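Local coordinates for G-protein interacting protein 1 (Dictyostelium discoideum, PDB 5Z1N) that probably binds heterotrimeric G proteins through their beta-gamma subunits and sequesters them in the cytosol during chemotaxis, its C-terminal TNFAIP8-like domain enclosing phospholipid, at residues A[22-25]-A[26-30]. Numbering follows the deposited sequence.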
loop_
_atom_site.group_PDB
_atom_site.type_symbol
_atom_site.label_atom_id
_atom_site.label_comp_id
_atom_site.label_asym_id
_atom_site.label_seq_id
_atom_site.Cartn_x
_atom_site.Cartn_y
_atom_site.Cartn_z
ATOM N N LYS A 22 2.838 8.242 4.096
ATOM C CA LYS A 22 4.172 8.745 4.410
ATOM C C LYS A 22 4.234 9.314 5.818
ATOM O O LYS A 22 5.224 9.109 6.531
ATOM C CB LYS A 22 4.600 9.805 3.399
ATOM C CG LYS A 22 6.002 10.348 3.660
ATOM C CD LYS A 22 6.412 11.412 2.656
ATOM C CE LYS A 22 7.864 11.809 2.865
ATOM N NZ LYS A 22 8.332 12.867 1.925
ATOM N N LYS A 23 3.196 10.039 6.240
ATOM C CA LYS A 23 3.209 10.571 7.601
ATOM C C LYS A 23 3.215 9.443 8.624
ATOM O O LYS A 23 3.962 9.491 9.616
ATOM C CB LYS A 23 2.013 11.496 7.828
ATOM C CG LYS A 23 1.983 12.120 9.218
ATOM C CD LYS A 23 1.090 13.353 9.274
ATOM C CE LYS A 23 -0.365 13.013 8.975
ATOM N NZ LYS A 23 -1.220 14.239 8.896
ATOM N N ILE A 24 2.409 8.402 8.388
ATOM C CA ILE A 24 2.400 7.276 9.321
ATOM C C ILE A 24 3.771 6.602 9.372
ATOM O O ILE A 24 4.280 6.269 10.456
ATOM C CB ILE A 24 1.281 6.290 8.942
ATOM C CG1 ILE A 24 -0.078 6.903 9.296
ATOM C CG2 ILE A 24 1.472 4.962 9.648
ATOM C CD1 ILE A 24 -1.271 6.189 8.687
ATOM N N ILE A 25 4.402 6.414 8.209
ATOM C CA ILE A 25 5.729 5.801 8.174
ATOM C C ILE A 25 6.730 6.650 8.947
ATOM O O ILE A 25 7.555 6.122 9.705
ATOM C CB ILE A 25 6.190 5.580 6.722
ATOM C CG1 ILE A 25 5.278 4.585 6.010
ATOM C CG2 ILE A 25 7.630 5.074 6.692
ATOM C CD1 ILE A 25 5.677 4.343 4.577
ATOM N N LYS A 26 6.683 7.972 8.757
ATOM C CA LYS A 26 7.518 8.868 9.552
ATOM C C LYS A 26 7.342 8.592 11.039
ATOM O O LYS A 26 8.319 8.449 11.781
ATOM C CB LYS A 26 7.179 10.329 9.246
ATOM C CG LYS A 26 7.881 10.916 8.035
ATOM C CD LYS A 26 7.949 12.440 8.109
ATOM C CE LYS A 26 6.568 13.061 8.138
ATOM N NZ LYS A 26 6.641 14.552 8.200
ATOM N N ARG A 27 6.087 8.489 11.484
ATOM C CA ARG A 27 5.834 8.300 12.908
ATOM C C ARG A 27 6.350 6.958 13.419
ATOM O O ARG A 27 6.803 6.872 14.566
ATOM C CB ARG A 27 4.338 8.443 13.192
ATOM C CG ARG A 27 3.784 9.835 12.903
ATOM C CD ARG A 27 4.345 10.892 13.855
ATOM N NE ARG A 27 5.606 11.468 13.387
ATOM C CZ ARG A 27 5.698 12.538 12.604
ATOM N NH1 ARG A 27 6.887 12.989 12.235
ATOM N NH2 ARG A 27 4.601 13.156 12.187
ATOM N N VAL A 28 6.303 5.904 12.602
ATOM C CA VAL A 28 6.701 4.591 13.104
ATOM C C VAL A 28 8.182 4.274 12.919
ATOM O O VAL A 28 8.705 3.397 13.621
ATOM C CB VAL A 28 5.877 3.468 12.453
ATOM C CG1 VAL A 28 4.401 3.638 12.775
ATOM C CG2 VAL A 28 6.122 3.447 10.966
ATOM N N SER A 29 8.868 4.935 11.985
ATOM C CA SER A 29 10.288 4.666 11.782
ATOM C C SER A 29 11.087 5.966 11.741
ATOM O O SER A 29 11.437 6.507 12.794
ATOM C CB SER A 29 10.514 3.849 10.507
ATOM O OG SER A 29 10.026 4.522 9.362
ATOM N N ASN A 30 11.384 6.474 10.546
ATOM C CA ASN A 30 12.210 7.670 10.431
ATOM C C ASN A 30 11.964 8.337 9.085
ATOM O O ASN A 30 11.344 7.767 8.186
ATOM C CB ASN A 30 13.696 7.341 10.609
ATOM C CG ASN A 30 14.171 6.259 9.663
ATOM O OD1 ASN A 30 14.349 6.496 8.470
ATOM N ND2 ASN A 30 14.376 5.058 10.192
#
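The carbonyl oxygen of Ile25 is gripped twice by Ser29. Ser29 N reaches Ile25 O at 2.9 Å, and Ser29 OG bonds the same Ile25 O at 3.0 Å. The hydroxyl comes from above the carbonyl plane, 42° out of it, while the amide lies nearly in line with the C=O. Val28 N adds a weak bond. The Ser29 hydroxyl sits between its own N and carbonyl carbon (chi1 59°), which turns it back toward Ile25. Ser29 OG also touches Ile25 CG2 at 3.6 Å. With an alanine here the hydroxyl bond is gone, and the C-terminal end of the helix would probably be held less firmly, by backbone amides alone. Ser29 is the first residue to leave helical geometry, and Asn30 OD1 then caps Lys33 N at the start of helix 31-53. On another side, Ile24 CG2 meets Val28 CG1 at 4.5 Å. Both side chains pack on Phe137 and Val141. Arg27 NH2 lies 4.1 Å from Lys23 CG, the guanidinium set obliquely to it. Lys23 NZ forms a salt bridge with Asp150, and Lys22 NZ one with Glu38. These acidic partners probably offset part of the basic charge at this helix end, while Ile24 lies beside the bound phosphatidylethanolamine.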